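Local coordinates for protein TRAP dicarboxylate transporter, DctP subunit (Anaerococcus prevoti, PDB 4N91) that binds D-glucuronate, in either anomeric form, and probably delivers it as the extracellular solute-binding component of a TRAP transporter, at residues I98-N110 / I130-F143. Residues are numbered along the deposited sequence; the frame is centred on the assembly and turned at random.
Sequences ILETFNDVWEIFN and IVKPIFESTREGGF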
loop_
_atom_site.group_PDB
_atom_site.type_symbol
_atom_site.label_atom_id
_atom_site.label_comp_id
_atom_site.label_asym_id
_atom_site.label_seq_id
_atom_site.Cartn_x
_atom_site.Cartn_y
_atom_site.Cartn_z
ATOM N N ILE A 98 1.172 -2.131 -7.053
ATOM C CA ILE A 98 1.564 -3.200 -7.959
ATOM C C ILE A 98 0.390 -3.901 -8.626
ATOM O O ILE A 98 0.550 -4.560 -9.638
ATOM C CB ILE A 98 2.503 -4.245 -7.312
ATOM C CG1 ILE A 98 1.765 -5.079 -6.281
ATOM C CG2 ILE A 98 3.796 -3.563 -6.717
ATOM C CD1 ILE A 98 2.517 -6.316 -5.853
ATOM N N LEU A 99 -0.813 -3.720 -8.099
ATOM C CA LEU A 99 -1.968 -4.414 -8.651
ATOM C C LEU A 99 -2.371 -3.851 -10.007
ATOM O O LEU A 99 -2.989 -4.547 -10.800
ATOM C CB LEU A 99 -3.134 -4.384 -7.693
ATOM C CG LEU A 99 -2.872 -5.171 -6.397
ATOM C CD1 LEU A 99 -4.075 -5.052 -5.488
ATOM C CD2 LEU A 99 -2.557 -6.629 -6.663
ATOM N N GLU A 100 -1.981 -2.612 -10.295
ATOM C CA GLU A 100 -2.267 -2.019 -11.600
ATOM C C GLU A 100 -1.638 -2.766 -12.768
ATOM O O GLU A 100 -2.071 -2.599 -13.883
ATOM C CB GLU A 100 -1.850 -0.544 -11.626
ATOM C CG GLU A 100 -0.362 -0.316 -11.519
ATOM C CD GLU A 100 0.042 1.157 -11.566
ATOM O OE1 GLU A 100 -0.817 2.054 -11.348
ATOM O OE2 GLU A 100 1.242 1.406 -11.810
ATOM N N THR A 101 -0.626 -3.589 -12.514
ATOM C CA THR A 101 -0.010 -4.384 -13.566
ATOM C C THR A 101 -0.787 -5.680 -13.815
ATOM O O THR A 101 -0.550 -6.354 -14.800
ATOM C CB THR A 101 1.488 -4.696 -13.278
ATOM O OG1 THR A 101 1.621 -5.508 -12.105
ATOM C CG2 THR A 101 2.273 -3.411 -13.092
ATOM N N PHE A 102 -1.725 -5.995 -12.929
ATOM C CA PHE A 102 -2.589 -7.160 -13.083
ATOM C C PHE A 102 -3.924 -6.784 -13.712
ATOM O O PHE A 102 -4.513 -7.586 -14.435
ATOM C CB PHE A 102 -2.792 -7.875 -11.729
ATOM C CG PHE A 102 -1.540 -8.518 -11.221
ATOM C CD1 PHE A 102 -0.590 -7.769 -10.550
ATOM C CD2 PHE A 102 -1.274 -9.854 -11.473
ATOM C CE1 PHE A 102 0.600 -8.358 -10.113
ATOM C CE2 PHE A 102 -0.094 -10.437 -11.038
ATOM C CZ PHE A 102 0.831 -9.691 -10.357
ATOM N N ASN A 103 -4.401 -5.581 -13.428
ATOM C CA ASN A 103 -5.569 -5.011 -14.106
ATOM C C ASN A 103 -5.477 -3.507 -13.985
ATOM O O ASN A 103 -5.242 -2.974 -12.899
ATOM C CB ASN A 103 -6.876 -5.499 -13.504
ATOM C CG ASN A 103 -8.095 -5.139 -14.338
ATOM O OD1 ASN A 103 -8.513 -3.983 -14.410
ATOM N ND2 ASN A 103 -8.693 -6.147 -14.954
ATOM N N ASP A 104 -5.671 -2.806 -15.098
ATOM C CA ASP A 104 -5.443 -1.370 -15.110
ATOM C C ASP A 104 -6.406 -0.552 -14.244
ATOM O O ASP A 104 -6.097 0.585 -13.914
ATOM C CB ASP A 104 -5.429 -0.819 -16.545
ATOM C CG ASP A 104 -6.786 -0.880 -17.242
ATOM O OD1 ASP A 104 -7.845 -1.104 -16.611
ATOM O OD2 ASP A 104 -6.797 -0.667 -18.477
ATOM N N VAL A 105 -7.566 -1.092 -13.882
ATOM C CA VAL A 105 -8.498 -0.296 -13.107
ATOM C C VAL A 105 -7.962 0.016 -11.700
ATOM O O VAL A 105 -8.383 0.990 -11.076
ATOM C CB VAL A 105 -9.901 -0.918 -13.037
ATOM C CG1 VAL A 105 -9.984 -1.987 -11.979
ATOM C CG2 VAL A 105 -10.933 0.169 -12.769
ATOM N N TRP A 106 -7.021 -0.780 -11.204
ATOM C CA TRP A 106 -6.444 -0.469 -9.878
ATOM C C TRP A 106 -5.687 0.866 -9.884
ATOM O O TRP A 106 -5.426 1.453 -8.828
ATOM C CB TRP A 106 -5.516 -1.565 -9.376
ATOM C CG TRP A 106 -6.132 -2.901 -9.144
ATOM C CD1 TRP A 106 -6.182 -3.936 -10.035
ATOM C CD2 TRP A 106 -6.735 -3.386 -7.940
ATOM N NE1 TRP A 106 -6.782 -5.020 -9.468
ATOM C CE2 TRP A 106 -7.148 -4.713 -8.191
ATOM C CE3 TRP A 106 -6.967 -2.834 -6.678
ATOM C CZ2 TRP A 106 -7.771 -5.497 -7.224
ATOM C CZ3 TRP A 106 -7.600 -3.609 -5.728
ATOM C CH2 TRP A 106 -7.987 -4.922 -6.004
ATOM N N GLU A 107 -5.339 1.340 -11.077
ATOM C CA GLU A 107 -4.633 2.612 -11.259
ATOM C C GLU A 107 -5.276 3.746 -10.512
ATOM O O GLU A 107 -4.604 4.707 -10.174
ATOM C CB GLU A 107 -4.682 3.033 -12.736
ATOM C CG GLU A 107 -3.688 2.381 -13.598
ATOM C CD GLU A 107 -3.923 2.666 -15.065
ATOM O OE1 GLU A 107 -5.072 3.039 -15.486
ATOM O OE2 GLU A 107 -2.946 2.480 -15.810
ATOM N N ILE A 108 -6.589 3.683 -10.330
ATOM C CA ILE A 108 -7.317 4.800 -9.725
ATOM C C ILE A 108 -6.705 5.265 -8.393
ATOM O O ILE A 108 -6.513 6.472 -8.173
ATOM C CB ILE A 108 -8.835 4.479 -9.578
ATOM C CG1 ILE A 108 -9.606 5.673 -9.015
ATOM C CG2 ILE A 108 -9.093 3.253 -8.706
ATOM C CD1 ILE A 108 -9.632 6.850 -9.898
ATOM N N PHE A 109 -6.397 4.322 -7.514
ATOM C CA PHE A 109 -5.885 4.698 -6.183
ATOM C C PHE A 109 -4.375 4.975 -6.163
ATOM O O PHE A 109 -3.820 5.286 -5.112
ATOM C CB PHE A 109 -6.215 3.647 -5.130
ATOM C CG PHE A 109 -7.671 3.321 -5.025
ATOM C CD1 PHE A 109 -8.625 4.321 -4.920
ATOM C CD2 PHE A 109 -8.096 2.007 -5.032
ATOM C CE1 PHE A 109 -9.959 3.994 -4.825
ATOM C CE2 PHE A 109 -9.441 1.691 -4.940
ATOM C CZ PHE A 109 -10.361 2.681 -4.856
ATOM N N ASN A 110 -3.719 4.856 -7.308
ATOM C CA ASN A 110 -2.294 5.204 -7.434
ATOM C C ASN A 110 -2.055 6.621 -7.943
ATOM O O ASN A 110 -0.908 7.059 -8.052
ATOM C CB ASN A 110 -1.584 4.208 -8.348
ATOM C CG ASN A 110 -1.583 2.813 -7.767
ATOM O OD1 ASN A 110 -1.618 2.658 -6.544
ATOM N ND2 ASN A 110 -1.602 1.800 -8.625
ATOM N N ILE A 130 -17.623 2.206 -4.538
ATOM C CA ILE A 130 -16.361 2.535 -5.169
ATOM C C ILE A 130 -15.432 1.326 -5.203
ATOM O O ILE A 130 -14.892 1.017 -6.245
ATOM C CB ILE A 130 -15.656 3.710 -4.450
ATOM C CG1 ILE A 130 -16.507 4.974 -4.578
ATOM C CG2 ILE A 130 -14.258 3.945 -5.037
ATOM C CD1 ILE A 130 -15.941 6.224 -3.894
ATOM N N VAL A 131 -15.205 0.663 -4.067
ATOM C CA VAL A 131 -14.144 -0.363 -4.044
ATOM C C VAL A 131 -14.560 -1.712 -4.635
ATOM O O VAL A 131 -13.735 -2.399 -5.222
ATOM C CB VAL A 131 -13.521 -0.560 -2.633
ATOM C CG1 VAL A 131 -12.852 0.717 -2.180
ATOM C CG2 VAL A 131 -14.570 -1.027 -1.612
ATOM N N LYS A 132 -15.825 -2.106 -4.521
ATOM C CA LYS A 132 -16.177 -3.451 -4.961
ATOM C C LYS A 132 -15.894 -3.744 -6.435
ATOM O O LYS A 132 -15.356 -4.798 -6.748
ATOM C CB LYS A 132 -17.615 -3.813 -4.576
ATOM C CG LYS A 132 -17.634 -4.858 -3.464
ATOM C CD LYS A 132 -18.779 -4.720 -2.455
ATOM C CE LYS A 132 -18.656 -5.835 -1.406
ATOM N NZ LYS A 132 -19.686 -5.799 -0.329
ATOM N N PRO A 133 -16.223 -2.811 -7.344
ATOM C CA PRO A 133 -15.906 -3.048 -8.760
ATOM C C PRO A 133 -14.408 -3.162 -9.015
ATOM O O PRO A 133 -13.991 -3.917 -9.900
ATOM C CB PRO A 133 -16.463 -1.807 -9.459
ATOM C CG PRO A 133 -17.485 -1.309 -8.556
ATOM C CD PRO A 133 -17.052 -1.616 -7.163
ATOM N N ILE A 134 -13.622 -2.434 -8.232
ATOM C CA ILE A 134 -12.175 -2.484 -8.358
ATOM C C ILE A 134 -11.663 -3.818 -7.806
ATOM O O ILE A 134 -10.906 -4.530 -8.474
ATOM C CB ILE A 134 -11.512 -1.319 -7.609
ATOM C CG1 ILE A 134 -12.118 0.012 -8.040
ATOM C CG2 ILE A 134 -10.002 -1.304 -7.837
ATOM C CD1 ILE A 134 -11.887 0.353 -9.475
ATOM N N PHE A 135 -12.100 -4.150 -6.598
ATOM C CA PHE A 135 -11.659 -5.371 -5.913
ATOM C C PHE A 135 -12.007 -6.643 -6.704
ATOM O O PHE A 135 -11.306 -7.649 -6.615
ATOM C CB PHE A 135 -12.289 -5.465 -4.518
ATOM C CG PHE A 135 -11.704 -4.515 -3.493
ATOM C CD1 PHE A 135 -10.773 -3.553 -3.842
ATOM C CD2 PHE A 135 -12.098 -4.607 -2.171
ATOM C CE1 PHE A 135 -10.251 -2.703 -2.877
ATOM C CE2 PHE A 135 -11.580 -3.754 -1.218
ATOM C CZ PHE A 135 -10.667 -2.822 -1.568
ATOM N N GLU A 136 -13.080 -6.595 -7.480
ATOM C CA GLU A 136 -13.545 -7.751 -8.251
ATOM C C GLU A 136 -12.991 -7.805 -9.670
ATOM O O GLU A 136 -13.270 -8.739 -10.407
ATOM C CB GLU A 136 -15.076 -7.752 -8.308
ATOM C CG GLU A 136 -15.713 -7.934 -6.949
ATOM C CD GLU A 136 -17.217 -7.757 -6.954
ATOM O OE1 GLU A 136 -17.817 -7.619 -8.043
ATOM O OE2 GLU A 136 -17.794 -7.751 -5.843
ATOM N N SER A 137 -12.201 -6.810 -10.045
ATOM C CA SER A 137 -11.765 -6.649 -11.422
ATOM C C SER A 137 -10.860 -7.773 -11.914
ATOM O O SER A 137 -10.796 -8.047 -13.115
ATOM C CB SER A 137 -11.058 -5.298 -11.574
ATOM O OG SER A 137 -9.825 -5.292 -10.897
ATOM N N THR A 138 -10.157 -8.434 -10.998
ATOM C CA THR A 138 -9.107 -9.352 -11.405
ATOM C C THR A 138 -9.472 -10.826 -11.124
ATOM O O THR A 138 -8.619 -11.697 -11.081
ATOM C CB THR A 138 -7.763 -8.900 -10.821
ATOM O OG1 THR A 138 -7.672 -7.469 -10.952
ATOM C CG2 THR A 138 -6.621 -9.501 -11.595
ATOM N N ARG A 139 -10.770 -11.108 -11.017
ATOM C CA ARG A 139 -11.229 -12.474 -10.792
ATOM C C ARG A 139 -10.711 -13.432 -11.858
ATOM O O ARG A 139 -10.282 -14.534 -11.544
ATOM C CB ARG A 139 -12.764 -12.532 -10.747
ATOM C CG ARG A 139 -13.331 -11.968 -9.459
ATOM C CD ARG A 139 -14.819 -11.637 -9.594
ATOM N NE ARG A 139 -15.431 -11.499 -8.275
ATOM C CZ ARG A 139 -16.727 -11.259 -8.069
ATOM N NH1 ARG A 139 -17.548 -11.113 -9.105
ATOM N NH2 ARG A 139 -17.199 -11.167 -6.832
ATOM N N GLU A 140 -10.696 -12.988 -13.109
ATOM C CA GLU A 140 -10.198 -13.827 -14.200
ATOM C C GLU A 140 -8.689 -14.062 -14.089
ATOM O O GLU A 140 -8.161 -15.004 -14.656
ATOM C CB GLU A 140 -10.530 -13.198 -15.553
ATOM C CG GLU A 140 -12.022 -13.089 -15.832
ATOM C CD GLU A 140 -12.675 -14.436 -16.074
ATOM O OE1 GLU A 140 -11.949 -15.456 -16.114
ATOM O OE2 GLU A 140 -13.918 -14.475 -16.227
ATOM N N GLY A 141 -8.002 -13.205 -13.340
ATOM C CA GLY A 141 -6.590 -13.367 -13.082
ATOM C C GLY A 141 -6.303 -14.163 -11.813
ATOM O O GLY A 141 -5.144 -14.366 -11.444
ATOM N N GLY A 142 -7.360 -14.607 -11.134
ATOM C CA GLY A 142 -7.230 -15.570 -10.066
ATOM C C GLY A 142 -7.430 -15.033 -8.649
ATOM O O GLY A 142 -7.371 -15.802 -7.705
ATOM N N PHE A 143 -7.691 -13.742 -8.500
ATOM C CA PHE A 143 -7.894 -13.191 -7.160
ATOM C C PHE A 143 -8.894 -12.040 -7.092
ATOM O O PHE A 143 -9.244 -11.413 -8.099
ATOM C CB PHE A 143 -6.546 -12.757 -6.560
ATOM C CG PHE A 143 -5.866 -11.623 -7.289
ATOM C CD1 PHE A 143 -6.154 -10.301 -6.992
ATOM C CD2 PHE A 143 -4.886 -11.885 -8.242
ATOM C CE1 PHE A 143 -5.506 -9.256 -7.650
ATOM C CE2 PHE A 143 -4.237 -10.859 -8.907
ATOM C CZ PHE A 143 -4.523 -9.544 -8.608
#
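N103 and T138, with CA atoms 6.2 Å apart, and W106 and I134, at 6.3 Å, mark where the two backbones come nearest: the irregular chain after helix 96-99, with its 3-10 turn at 104-106, lies against the end of helix 128-135 and the type I turn 136-139. N103 opens that 3-10 turn as an Asx turn, its OD1 taking the N-H of V105 on an in-plane lone pair. W106 spans the contact. Its NE1 gives a nearly straight hydrogen bond (166°) to T138 OG1, 3.0 Å away in the indole plane, satisfying the one polar atom of a buried ring. I134 makes a CH-pi contact, CG2 4.0 Å from the centroid of the six-membered ring; L99 CD1 lies above the opposite face, toward its rim. I134 CD1 also presses on V105 CG2, at 3.4 Å. Small S137 suits the close approach: its OG donates back to I134 O while CB and OG meet V105 CG1. Replacing W106 by an alanine is likely to leave T138 OG1 without this donor and to open a gap between L99 and I134. F143 and F102 form an offset edge-to-face pair, planes at 72°. This largely apolar contact, with L99 about 10 Å (side chain to ligand) from the glucuronate, leans on the five-stranded sheet: strand 242-247 touches L99, W106, F135 and F143, and F143 begins its antiparallel edge neighbour, 143-149. Helix 77-86 meets F102 and F143; helix 322-334 packs on I108, I130 and I134.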